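Local coordinates for O-methyltransferase family 3 (Niastella koreensis, PDB 7CVW), which transfers a methyl group from S-adenosyl-L-methionine to catechol-like compounds with the aid of magnesium, making vanillic and iso-vanillic acid from protocatechuic acid in equal proportion, at residues D165-D170 with A201-M206; G171-E176 with P181-A186; A191-N196 with G214-I219; K47-L52 with L161-N166. All blocks are in the same frame, centred on the assembly; numbering follows the deposited sequence.

Contact 1: D165-D170 with A201-M206; sequences DNVIRD and ATILQM. With MG (magnesium ion), chain C.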
loop_
_atom_site.group_PDB
_atom_site.type_symbol
_atom_site.label_atom_id
_atom_site.label_comp_id
_atom_site.label_asym_id
_atom_site.label_seq_id
_atom_site.Cartn_x
_atom_site.Cartn_y
_atom_site.Cartn_z
ATOM N N ASP A 165 -9.967 4.842 -5.663
ATOM C CA ASP A 165 -10.673 4.407 -4.436
ATOM C C ASP A 165 -12.003 3.731 -4.787
ATOM O O ASP A 165 -12.588 4.033 -5.843
ATOM C CB ASP A 165 -10.896 5.591 -3.490
ATOM C CG ASP A 165 -11.270 5.227 -2.070
ATOM O OD1 ASP A 165 -10.900 4.120 -1.646
ATOM O OD2 ASP A 165 -11.912 6.075 -1.382
ATOM N N ASN A 166 -12.492 2.877 -3.878
ATOM C CA ASN A 166 -13.895 2.368 -3.915
ATOM C C ASN A 166 -14.098 1.405 -5.090
ATOM O O ASN A 166 -15.106 1.512 -5.814
ATOM C CB ASN A 166 -14.919 3.506 -3.978
ATOM C CG ASN A 166 -14.694 4.565 -2.914
ATOM O OD1 ASN A 166 -14.435 5.718 -3.251
ATOM N ND2 ASN A 166 -14.769 4.187 -1.646
ATOM N N VAL A 167 -13.204 0.432 -5.251
ATOM C CA VAL A 167 -13.276 -0.519 -6.397
ATOM C C VAL A 167 -13.748 -1.915 -5.956
ATOM O O VAL A 167 -13.788 -2.767 -6.844
ATOM C CB VAL A 167 -11.948 -0.577 -7.166
ATOM C CG1 VAL A 167 -11.605 0.780 -7.775
ATOM C CG2 VAL A 167 -10.824 -1.135 -6.320
ATOM N N ILE A 168 -14.172 -2.125 -4.706
ATOM C CA ILE A 168 -14.643 -3.451 -4.193
ATOM C C ILE A 168 -16.094 -3.377 -3.692
ATOM O O ILE A 168 -16.838 -4.343 -3.904
ATOM C CB ILE A 168 -13.671 -4.004 -3.129
ATOM C CG1 ILE A 168 -12.322 -4.375 -3.754
ATOM C CG2 ILE A 168 -14.265 -5.189 -2.388
ATOM C CD1 ILE A 168 -12.387 -5.355 -4.912
ATOM N N ARG A 169 -16.507 -2.286 -3.047
ATOM C CA ARG A 169 -17.926 -1.998 -2.695
ATOM C C ARG A 169 -18.549 -3.187 -1.952
ATOM O O ARG A 169 -19.570 -3.718 -2.397
ATOM C CB ARG A 169 -18.761 -1.664 -3.937
ATOM C CG ARG A 169 -18.154 -0.660 -4.901
ATOM C CD ARG A 169 -17.635 0.604 -4.272
ATOM N NE ARG A 169 -18.558 1.310 -3.405
ATOM C CZ ARG A 169 -18.966 2.569 -3.559
ATOM N NH1 ARG A 169 -19.773 3.092 -2.656
ATOM N NH2 ARG A 169 -18.537 3.317 -4.559
ATOM N N ASP A 170 -17.941 -3.591 -0.843
ATOM C CA ASP A 170 -18.502 -4.589 0.100
ATOM C C ASP A 170 -18.571 -5.945 -0.612
ATOM O O ASP A 170 -19.351 -6.774 -0.173
ATOM C CB ASP A 170 -19.876 -4.151 0.617
ATOM C CG ASP A 170 -20.282 -4.739 1.961
ATOM O OD1 ASP A 170 -19.387 -5.093 2.724
ATOM O OD2 ASP A 170 -21.513 -4.849 2.217
ATOM N N ALA A 201 -0.274 -3.421 -11.774
ATOM C CA ALA A 201 -1.329 -3.007 -10.829
ATOM C C ALA A 201 -1.767 -4.131 -9.899
ATOM O O ALA A 201 -1.566 -5.325 -10.206
ATOM C CB ALA A 201 -2.519 -2.485 -11.597
ATOM N N THR A 202 -2.401 -3.743 -8.799
ATOM C CA THR A 202 -3.087 -4.664 -7.874
ATOM C C THR A 202 -4.331 -3.950 -7.374
ATOM O O THR A 202 -4.504 -2.767 -7.638
ATOM C CB THR A 202 -2.181 -5.117 -6.717
ATOM O OG1 THR A 202 -2.833 -6.228 -6.080
ATOM C CG2 THR A 202 -1.910 -4.012 -5.717
ATOM N N ILE A 203 -5.164 -4.669 -6.655
ATOM C CA ILE A 203 -6.250 -4.066 -5.848
ATOM C C ILE A 203 -6.013 -4.497 -4.402
ATOM O O ILE A 203 -5.774 -5.720 -4.137
ATOM C CB ILE A 203 -7.647 -4.468 -6.356
ATOM C CG1 ILE A 203 -7.897 -3.909 -7.760
ATOM C CG2 ILE A 203 -8.709 -4.034 -5.365
ATOM C CD1 ILE A 203 -9.010 -4.621 -8.512
ATOM N N LEU A 204 -6.006 -3.537 -3.491
ATOM C CA LEU A 204 -5.864 -3.800 -2.042
ATOM C C LEU A 204 -7.248 -3.802 -1.431
ATOM O O LEU A 204 -7.880 -2.737 -1.418
ATOM C CB LEU A 204 -5.093 -2.683 -1.338
ATOM C CG LEU A 204 -3.596 -2.648 -1.529
ATOM C CD1 LEU A 204 -3.027 -1.356 -0.926
ATOM C CD2 LEU A 204 -2.962 -3.864 -0.873
ATOM N N GLN A 205 -7.656 -4.920 -0.860
ATOM C CA GLN A 205 -8.877 -4.981 -0.046
ATOM C C GLN A 205 -8.669 -4.120 1.199
ATOM O O GLN A 205 -7.572 -4.163 1.796
ATOM C CB GLN A 205 -9.227 -6.415 0.309
ATOM C CG GLN A 205 -9.484 -7.301 -0.901
ATOM C CD GLN A 205 -10.105 -8.629 -0.538
ATOM O OE1 GLN A 205 -9.599 -9.710 -0.892
ATOM N NE2 GLN A 205 -11.230 -8.557 0.133
ATOM N N MET A 206 -9.695 -3.374 1.577
ATOM C CA MET A 206 -9.593 -2.488 2.755
ATOM C C MET A 206 -10.780 -2.663 3.687
ATOM O O MET A 206 -11.929 -2.742 3.243
ATOM C CB MET A 206 -9.449 -1.036 2.326
ATOM C CG MET A 206 -8.095 -0.805 1.686
ATOM S SD MET A 206 -7.795 0.947 1.461
ATOM C CE MET A 206 -6.166 0.853 0.714
HETATM MG MG MG C . -13.648 7.602 -1.948
HETATM O O HOH W 1 -13.199 8.905 -0.003
HETATM O O HOH W 2 -15.644 8.780 -2.884
#

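Contact 2: G171-E176 with P181-A186; sequences GKVLDE and PAVQGA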
loop_
_atom_site.group_PDB
_atom_site.type_symbol
_atom_site.label_atom_id
_atom_site.label_comp_id
_atom_site.label_asym_id
_atom_site.label_seq_id
_atom_site.Cartn_x
_atom_site.Cartn_y
_atom_site.Cartn_z
ATOM N N GLY A 171 -17.776 -6.153 -1.669
ATOM C CA GLY A 171 -17.717 -7.419 -2.423
ATOM C C GLY A 171 -18.809 -7.517 -3.470
ATOM O O GLY A 171 -18.921 -8.570 -4.096
ATOM N N LYS A 172 -19.590 -6.458 -3.664
ATOM C CA LYS A 172 -20.707 -6.443 -4.652
ATOM C C LYS A 172 -20.138 -6.501 -6.071
ATOM O O LYS A 172 -20.898 -6.809 -6.987
ATOM C CB LYS A 172 -21.593 -5.212 -4.452
ATOM C CG LYS A 172 -22.443 -5.291 -3.187
ATOM C CD LYS A 172 -23.460 -4.195 -3.081
ATOM C CE LYS A 172 -22.875 -2.913 -2.547
ATOM N NZ LYS A 172 -23.949 -1.981 -2.119
ATOM N N VAL A 173 -18.863 -6.180 -6.275
ATOM C CA VAL A 173 -18.238 -6.290 -7.621
ATOM C C VAL A 173 -18.268 -7.760 -8.081
ATOM O O VAL A 173 -18.016 -7.982 -9.267
ATOM C CB VAL A 173 -16.809 -5.720 -7.696
ATOM C CG1 VAL A 173 -16.807 -4.206 -7.570
ATOM C CG2 VAL A 173 -15.894 -6.389 -6.678
ATOM N N LEU A 174 -18.475 -8.728 -7.186
ATOM C CA LEU A 174 -18.589 -10.156 -7.601
ATOM C C LEU A 174 -19.919 -10.401 -8.326
ATOM O O LEU A 174 -20.050 -11.417 -9.015
ATOM C CB LEU A 174 -18.492 -11.051 -6.368
ATOM C CG LEU A 174 -17.137 -11.074 -5.669
ATOM C CD1 LEU A 174 -17.141 -12.145 -4.606
ATOM C CD2 LEU A 174 -16.008 -11.320 -6.656
ATOM N N ASP A 175 -20.902 -9.528 -8.164
ATOM C CA ASP A 175 -22.256 -9.703 -8.758
ATOM C C ASP A 175 -22.275 -9.101 -10.166
ATOM O O ASP A 175 -22.449 -7.860 -10.307
ATOM C CB ASP A 175 -23.326 -9.065 -7.872
ATOM C CG ASP A 175 -24.747 -9.225 -8.403
ATOM O OD1 ASP A 175 -24.928 -9.846 -9.473
ATOM O OD2 ASP A 175 -25.646 -8.723 -7.738
ATOM N N GLU A 176 -22.152 -9.956 -11.181
ATOM C CA GLU A 176 -22.168 -9.558 -12.615
ATOM C C GLU A 176 -23.506 -8.897 -12.955
ATOM O O GLU A 176 -23.534 -8.122 -13.900
ATOM C CB GLU A 176 -21.917 -10.766 -13.530
ATOM C CG GLU A 176 -22.572 -12.050 -13.057
ATOM C CD GLU A 176 -21.768 -12.825 -12.022
ATOM O OE1 GLU A 176 -20.700 -13.351 -12.398
ATOM O OE2 GLU A 176 -22.195 -12.895 -10.841
ATOM N N PRO A 181 -25.038 1.731 -10.096
ATOM C CA PRO A 181 -24.059 2.432 -10.924
ATOM C C PRO A 181 -22.622 2.331 -10.398
ATOM O O PRO A 181 -21.725 2.154 -11.215
ATOM C CB PRO A 181 -24.564 3.887 -10.897
ATOM C CG PRO A 181 -26.049 3.755 -10.734
ATOM C CD PRO A 181 -26.249 2.542 -9.854
ATOM N N ALA A 182 -22.422 2.510 -9.102
ATOM C CA ALA A 182 -21.062 2.572 -8.510
ATOM C C ALA A 182 -20.414 1.180 -8.611
ATOM O O ALA A 182 -19.190 1.105 -8.766
ATOM C CB ALA A 182 -21.122 3.092 -7.109
ATOM N N VAL A 183 -21.208 0.121 -8.547
ATOM C CA VAL A 183 -20.668 -1.267 -8.601
ATOM C C VAL A 183 -20.339 -1.570 -10.061
ATOM O O VAL A 183 -19.275 -2.127 -10.340
ATOM C CB VAL A 183 -21.650 -2.277 -7.989
ATOM C CG1 VAL A 183 -21.191 -3.712 -8.201
ATOM C CG2 VAL A 183 -21.870 -1.999 -6.514
ATOM N N GLN A 184 -21.220 -1.213 -10.992
ATOM C CA GLN A 184 -20.922 -1.396 -12.430
ATOM C C GLN A 184 -19.669 -0.591 -12.804
ATOM O O GLN A 184 -18.805 -1.106 -13.571
ATOM C CB GLN A 184 -22.096 -0.953 -13.297
ATOM C CG GLN A 184 -23.361 -1.747 -13.058
ATOM C CD GLN A 184 -24.471 -1.313 -13.987
ATOM O OE1 GLN A 184 -24.368 -0.318 -14.702
ATOM N NE2 GLN A 184 -25.546 -2.078 -13.994
ATOM N N GLY A 185 -19.545 0.628 -12.292
ATOM C CA GLY A 185 -18.371 1.461 -12.597
ATOM C C GLY A 185 -17.103 0.799 -12.110
ATOM O O GLY A 185 -16.102 0.791 -12.842
ATOM N N ALA A 186 -17.140 0.243 -10.909
ATOM C CA ALA A 186 -15.972 -0.442 -10.321
ATOM C C ALA A 186 -15.635 -1.690 -11.142
ATOM O O ALA A 186 -14.470 -1.914 -11.403
ATOM C CB ALA A 186 -16.263 -0.777 -8.880
#

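Contact 3: A191-N196 with G214-I219; sequences AMLGAN and GMALAI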
loop_
_atom_site.group_PDB
_atom_site.type_symbol
_atom_site.label_atom_id
_atom_site.label_comp_id
_atom_site.label_asym_id
_atom_site.label_seq_id
_atom_site.Cartn_x
_atom_site.Cartn_y
_atom_site.Cartn_z
ATOM N N ALA A 191 -12.001 -4.584 -14.747
ATOM C CA ALA A 191 -11.797 -5.345 -16.010
ATOM C C ALA A 191 -10.774 -4.630 -16.896
ATOM O O ALA A 191 -9.904 -5.290 -17.480
ATOM C CB ALA A 191 -13.098 -5.532 -16.747
ATOM N N MET A 192 -10.908 -3.315 -17.045
ATOM C CA MET A 192 -9.968 -2.490 -17.831
ATOM C C MET A 192 -8.587 -2.667 -17.234
ATOM O O MET A 192 -7.623 -2.876 -17.991
ATOM C CB MET A 192 -10.394 -1.024 -17.816
ATOM C CG MET A 192 -9.445 -0.109 -18.559
ATOM S SD MET A 192 -8.012 0.389 -17.574
ATOM C CE MET A 192 -8.760 1.150 -16.117
ATOM N N LEU A 193 -8.494 -2.634 -15.910
ATOM C CA LEU A 193 -7.176 -2.663 -15.263
ATOM C C LEU A 193 -6.525 -4.030 -15.515
ATOM O O LEU A 193 -5.317 -4.052 -15.851
ATOM C CB LEU A 193 -7.395 -2.317 -13.785
ATOM C CG LEU A 193 -6.150 -1.942 -13.016
ATOM C CD1 LEU A 193 -5.421 -0.776 -13.669
ATOM C CD2 LEU A 193 -6.532 -1.655 -11.581
ATOM N N GLY A 194 -7.297 -5.117 -15.440
ATOM C CA GLY A 194 -6.808 -6.479 -15.733
ATOM C C GLY A 194 -6.346 -6.614 -17.169
ATOM O O GLY A 194 -5.534 -7.531 -17.422
ATOM N N ALA A 195 -6.871 -5.801 -18.096
ATOM C CA ALA A 195 -6.549 -5.889 -19.543
ATOM C C ALA A 195 -5.439 -4.904 -19.912
ATOM O O ALA A 195 -5.005 -4.919 -21.051
ATOM C CB ALA A 195 -7.798 -5.624 -20.361
ATOM N N ASN A 196 -5.023 -4.024 -19.001
ATOM C CA ASN A 196 -4.180 -2.868 -19.367
ATOM C C ASN A 196 -2.710 -3.282 -19.373
ATOM O O ASN A 196 -2.213 -3.698 -18.313
ATOM C CB ASN A 196 -4.461 -1.699 -18.425
ATOM C CG ASN A 196 -3.884 -0.414 -18.945
ATOM O OD1 ASN A 196 -2.664 -0.248 -18.944
ATOM N ND2 ASN A 196 -4.749 0.523 -19.288
ATOM N N GLY A 214 -11.984 -1.278 -1.245
ATOM C CA GLY A 214 -10.618 -1.496 -1.721
ATOM C C GLY A 214 -10.166 -0.356 -2.600
ATOM O O GLY A 214 -10.997 0.428 -3.110
ATOM N N MET A 215 -8.869 -0.286 -2.802
ATOM C CA MET A 215 -8.231 0.719 -3.675
ATOM C C MET A 215 -7.415 -0.019 -4.725
ATOM O O MET A 215 -6.672 -0.958 -4.356
ATOM C CB MET A 215 -7.309 1.654 -2.895
ATOM C CG MET A 215 -8.046 2.585 -1.994
ATOM S SD MET A 215 -6.979 3.984 -1.496
ATOM C CE MET A 215 -7.947 4.617 -0.117
ATOM N N ALA A 216 -7.469 0.444 -5.965
ATOM C CA ALA A 216 -6.546 -0.047 -7.018
ATOM C C ALA A 216 -5.269 0.788 -6.969
ATOM O O ALA A 216 -5.343 1.993 -6.773
ATOM C CB ALA A 216 -7.148 0.047 -8.385
ATOM N N LEU A 217 -4.126 0.134 -7.149
ATOM C CA LEU A 217 -2.814 0.807 -7.217
ATOM C C LEU A 217 -2.170 0.388 -8.527
ATOM O O LEU A 217 -2.083 -0.822 -8.770
ATOM C CB LEU A 217 -1.933 0.375 -6.040
ATOM C CG LEU A 217 -2.080 1.170 -4.743
ATOM C CD1 LEU A 217 -3.442 0.997 -4.133
ATOM C CD2 LEU A 217 -0.978 0.793 -3.748
ATOM N N ALA A 218 -1.727 1.348 -9.327
ATOM C CA ALA A 218 -1.115 1.059 -10.640
ATOM C C ALA A 218 0.129 1.920 -10.822
ATOM O O ALA A 218 0.082 3.125 -10.532
ATOM C CB ALA A 218 -2.136 1.298 -11.719
ATOM N N ILE A 219 1.201 1.323 -11.334
ATOM C CA ILE A 219 2.434 2.060 -11.691
ATOM C C ILE A 219 2.576 2.043 -13.204
ATOM O O ILE A 219 2.562 0.968 -13.820
ATOM C CB ILE A 219 3.668 1.499 -10.982
ATOM C CG1 ILE A 219 3.433 1.400 -9.483
ATOM C CG2 ILE A 219 4.870 2.363 -11.315
ATOM C CD1 ILE A 219 4.534 0.678 -8.778
#

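Contact 4: K47-L52 with L161-N166; sequences KFLQLL and LIVADN. With MG (magnesium ion), chain C.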
loop_
_atom_site.group_PDB
_atom_site.type_symbol
_atom_site.label_atom_id
_atom_site.label_comp_id
_atom_site.label_asym_id
_atom_site.label_seq_id
_atom_site.Cartn_x
_atom_site.Cartn_y
_atom_site.Cartn_z
ATOM N N LYS A 47 -3.327 8.671 5.857
ATOM C CA LYS A 47 -1.891 8.473 6.142
ATOM C C LYS A 47 -1.266 7.590 5.054
ATOM O O LYS A 47 -0.162 7.887 4.614
ATOM C CB LYS A 47 -1.736 7.857 7.533
ATOM C CG LYS A 47 -0.301 7.683 8.007
ATOM C CD LYS A 47 0.452 8.991 8.204
ATOM C CE LYS A 47 1.803 8.802 8.882
ATOM N NZ LYS A 47 1.643 8.502 10.324
ATOM N N PHE A 48 -1.963 6.554 4.606
ATOM C CA PHE A 48 -1.447 5.671 3.537
ATOM C C PHE A 48 -1.215 6.470 2.251
ATOM O O PHE A 48 -0.126 6.366 1.654
ATOM C CB PHE A 48 -2.406 4.504 3.346
ATOM C CG PHE A 48 -2.032 3.545 2.242
ATOM C CD1 PHE A 48 -0.769 2.983 2.188
ATOM C CD2 PHE A 48 -2.965 3.136 1.307
ATOM C CE1 PHE A 48 -0.426 2.064 1.203
ATOM C CE2 PHE A 48 -2.625 2.193 0.350
ATOM C CZ PHE A 48 -1.354 1.684 0.278
ATOM N N LEU A 49 -2.186 7.299 1.838
ATOM C CA LEU A 49 -2.039 8.137 0.620
ATOM C C LEU A 49 -0.833 9.068 0.793
ATOM O O LEU A 49 -0.085 9.268 -0.180
ATOM C CB LEU A 49 -3.335 8.924 0.390
ATOM C CG LEU A 49 -4.547 8.094 -0.052
ATOM C CD1 LEU A 49 -5.752 8.989 -0.249
ATOM C CD2 LEU A 49 -4.279 7.320 -1.348
ATOM N N GLN A 50 -0.641 9.620 1.989
ATOM C CA GLN A 50 0.496 10.532 2.251
ATOM C C GLN A 50 1.797 9.752 2.076
ATOM O O GLN A 50 2.733 10.271 1.456
ATOM C CB GLN A 50 0.372 11.138 3.642
ATOM C CG GLN A 50 1.442 12.180 3.922
ATOM C CD GLN A 50 1.230 12.735 5.306
ATOM O OE1 GLN A 50 1.628 12.112 6.293
ATOM N NE2 GLN A 50 0.582 13.894 5.397
ATOM N N LEU A 51 1.867 8.546 2.619
ATOM C CA LEU A 51 3.089 7.717 2.506
ATOM C C LEU A 51 3.355 7.371 1.048
ATOM O O LEU A 51 4.517 7.340 0.643
ATOM C CB LEU A 51 2.917 6.468 3.368
ATOM C CG LEU A 51 2.929 6.727 4.871
ATOM C CD1 LEU A 51 2.540 5.479 5.634
ATOM C CD2 LEU A 51 4.294 7.196 5.350
ATOM N N LEU A 52 2.336 7.038 0.289
ATOM C CA LEU A 52 2.510 6.715 -1.146
ATOM C C LEU A 52 3.066 7.954 -1.859
ATOM O O LEU A 52 3.951 7.806 -2.693
ATOM C CB LEU A 52 1.178 6.268 -1.752
ATOM C CG LEU A 52 0.686 4.890 -1.334
ATOM C CD1 LEU A 52 -0.708 4.630 -1.870
ATOM C CD2 LEU A 52 1.611 3.774 -1.772
ATOM N N LEU A 161 2.294 6.806 -10.098
ATOM C CA LEU A 161 1.389 5.960 -9.307
ATOM C C LEU A 161 -0.013 6.498 -9.504
ATOM O O LEU A 161 -0.236 7.697 -9.209
ATOM C CB LEU A 161 1.772 6.023 -7.833
ATOM C CG LEU A 161 0.815 5.316 -6.889
ATOM C CD1 LEU A 161 0.787 3.825 -7.145
ATOM C CD2 LEU A 161 1.193 5.623 -5.441
ATOM N N ILE A 162 -0.930 5.624 -9.925
ATOM C CA ILE A 162 -2.368 5.947 -10.045
ATOM C C ILE A 162 -3.087 5.091 -9.018
ATOM O O ILE A 162 -2.888 3.867 -8.989
ATOM C CB ILE A 162 -2.911 5.711 -11.464
ATOM C CG1 ILE A 162 -2.092 6.474 -12.496
ATOM C CG2 ILE A 162 -4.380 6.107 -11.518
ATOM C CD1 ILE A 162 -2.313 6.042 -13.920
ATOM N N VAL A 163 -3.855 5.748 -8.160
ATOM C CA VAL A 163 -4.655 5.105 -7.091
ATOM C C VAL A 163 -6.118 5.393 -7.387
ATOM O O VAL A 163 -6.434 6.564 -7.684
ATOM C CB VAL A 163 -4.267 5.655 -5.710
ATOM C CG1 VAL A 163 -5.097 5.013 -4.612
ATOM C CG2 VAL A 163 -2.792 5.481 -5.451
ATOM N N ALA A 164 -6.974 4.389 -7.325
ATOM C CA ALA A 164 -8.422 4.565 -7.543
ATOM C C ALA A 164 -9.154 4.023 -6.325
ATOM O O ALA A 164 -8.952 2.841 -5.997
ATOM C CB ALA A 164 -8.887 3.867 -8.806
ATOM N N ASP A 165 -9.967 4.842 -5.663
ATOM C CA ASP A 165 -10.673 4.407 -4.436
ATOM C C ASP A 165 -12.003 3.731 -4.787
ATOM O O ASP A 165 -12.588 4.033 -5.843
ATOM C CB ASP A 165 -10.896 5.591 -3.490
ATOM C CG ASP A 165 -11.270 5.227 -2.070
ATOM O OD1 ASP A 165 -10.900 4.120 -1.646
ATOM O OD2 ASP A 165 -11.912 6.075 -1.382
ATOM N N ASN A 166 -12.492 2.877 -3.878
ATOM C CA ASN A 166 -13.895 2.368 -3.915
ATOM C C ASN A 166 -14.098 1.405 -5.090
ATOM O O ASN A 166 -15.106 1.512 -5.814
ATOM C CB ASN A 166 -14.919 3.506 -3.978
ATOM C CG ASN A 166 -14.694 4.565 -2.914
ATOM O OD1 ASN A 166 -14.435 5.718 -3.251
ATOM N ND2 ASN A 166 -14.769 4.187 -1.646
HETATM MG MG MG C . -13.648 7.602 -1.948
HETATM O O HOH W 1 -13.199 8.905 -0.003
HETATM O O HOH W 2 -15.644 8.780 -2.884
#

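Contact 1: D165-D170 with A201-M206
Where Val167 and Ile203 touch there is no flat group: the carboxylate of Asp165 and the amide of Asn166 are given over to the magnesium ion and do not meet strand 201-206. Each binds the metal through a single oxygen, Asp165 OD2 at 2.4 Å and Asn166 OD1 also at 2.4 Å from the magnesium ion; Asp139 and two waters are further ligands. Asp213 holds the loop with both oxygens, OD2 bonding to Asn166 ND2, which should limit rotation of the amide, and OD1 to Ile168 N and Arg169 N.

The contact proper is made of methyl groups. Ile203 CG2 lies 3.7 Å from Val167 CG2 and 3.9 Å from Ile168 CD1, so one methyl serves two loop residues. Ile203 presents that branch because CG1 takes the place beside the backbone N (chi1 -65°), leaving CG2 trans to it. Both side-chain pairs cross obliquely, and no hydrogen bond joins the segments.

Segment 165-170 is the loop leaving strand 160-165 of the Rossmann-like sheet, where the metal site lies, and 201-206 is on the edge strand 199-206. Strand 213-220 pairs with that edge strand and also bonds to the loop, through Gly214 and Val167, while Phe189 of helix 181-195 packs on Val167, and Val9 and Ile13 of the second subunit pack on Ile168 and Ile203.

Contact 2: G171-E176 with P181-A186
Val183 reaches from the first turns of helix 181-195 with both methyls set against Lys172, and this is the tight part of the contact. Its CG1 comes within 3.3 Å of Lys172 O, and its CG2 lies 3.8 Å from Lys172 CB, the two side chains crossing at about a right angle. With CG1 anti to the backbone N (chi1 173°), Val183 sends one methyl against the carbonyl and the other against the base of the lysine. That carbonyl is not left without a polar partner: Lys172 O accepts a hydrogen bond from Asp175 N at 3.0 Å, within the 3-10 turn. One helical turn further on, Ala186 CB meets Val173 CG1 at 3.7 Å, a small methyl-to-methyl contact.

The other side is looser and more open to solvent. The aliphatic part of Lys172 stays near Val183 as far as CE, and the bend at chi3 (-82°) carries NZ off to a salt bridge with Glu180. Asp175, Glu176 and Gln184 are exposed, and no hydrogen bond crosses between the segments.

All this belongs to the long connection leaving strand 160-165, which folds back over the start of helix 181-195. Val173 is covered by Ile168 of the same loop and by Tyr12 of the second subunit, and its carbonyl is hydrogen-bonded to Arg187 on the next part of the helix.

Contact 3: A191-N196 with G214-I219
Leu193 and Ala218 are the residues whose CA atoms come closest between helix 191-195 and strand 214-219, 8.5 Å from Leu193 CA to Ala218 CA, a helix lying on the face of a sheet. The setting is the Rossmann-like alpha/beta fold of class I methyltransferases, whose sheet here ends with the reversed strand 213-220 and, antiparallel to it, the edge strand 199-206. The strand is extended, so Ala216 and Ala218 direct their CB atoms to the helix while Leu217 between them looks the other way, to the side where Phe48 of helix 43-55 lies. On the helix side the last turn is ending: Asn196 N bonds to Leu193 O, and the bonds of Ala195 N to Ala191 O and Met192 O are both weak.

A single leucine carries the side-chain contact. Its CG stands opposite the backbone N (chi1 -165°) and the chain then turns at chi2 (56°), so that the two methyls spread along the strand. Leu193 CD2 rests on Ala216 CB at 3.7 Å, and Leu193 CD1 reaches Ala218 CB less closely, at 4.3 Å. Two alanines offer the leucine a low surface, with nothing polar involved. Phe149 of helix 145-154, Val199 and Ala201 of the edge strand, and Leu17 of the second subunit surround the same leucine.

Beyond it, Asn196 OD1 is hydrogen-bonded to Ala198 N, and the other arm of the amide makes a weak, bent hydrogen bond back into the helix, with Asn196 ND2 3.7 Å from Met192 SD and an N-H...S angle of 142°.

Contact 4: K47-L52 with L161-N166
The Rossmann-like core of the methyltransferase is covered here by helix 43-55, whose Leu49 and Leu52 pack on Val163 and Leu161 of strand 160-165. The axes of helix 47-52 and strand 161-165 pass 11.2 Å apart and run nearly antiparallel, at 167°.

Leu52 makes the closer fit: its CB sits 3.7 Å from Leu161 CD2, and the two side chains cross at about a right angle. From the same residue, Leu52 CD1 reaches Val163 CG2 at 4.2 Å. A turn earlier, Leu49 CD2 touches the other branch of the valine, Val163 CG1, at 4.1 Å. With CG1 trans to the backbone N (chi1 179°), Val163 thus gives one methyl to each leucine. Within the helix, Leu52 CD1 also lies over one face of the Phe48 ring, 3.7 Å above its plane and toward the rim.

Leu49 also neighbours Val41 and Ser71, which bind S-adenosyl-L-methionine, and Phe48 packs on Leu204 of the second subunit. The strand's backbone bonds go to strands 133-138 and 213-220, and the side chains that meet across the contact are all aliphatic, so the join rests on the shape of their branches, without a directional bond.

Overall arrangement
All four contacts are buried at their touching residues, but contact 4 lies nearest the centre of the chain and contact 2 furthest out, bordered by exposed polar side chains. Contacts 3 and 4 cover opposite faces of one sheet, helix 181-195 on one and helix 43-55 on the other, and their strands pair directly, Ala218 O lying 2.8 Å from Ile162 N. Contacts 1 and 4 share Asp165 and Asn166, so the metal site joins them. Contact 2 uses the start of the helix whose end makes contact 3, and touches contact 1 through Val173. Aliphatic packing dominates everywhere; metal ligation marks contacts 1 and 4, while peripheral Lys172 of contact 2 pairs with Glu180 just outside it.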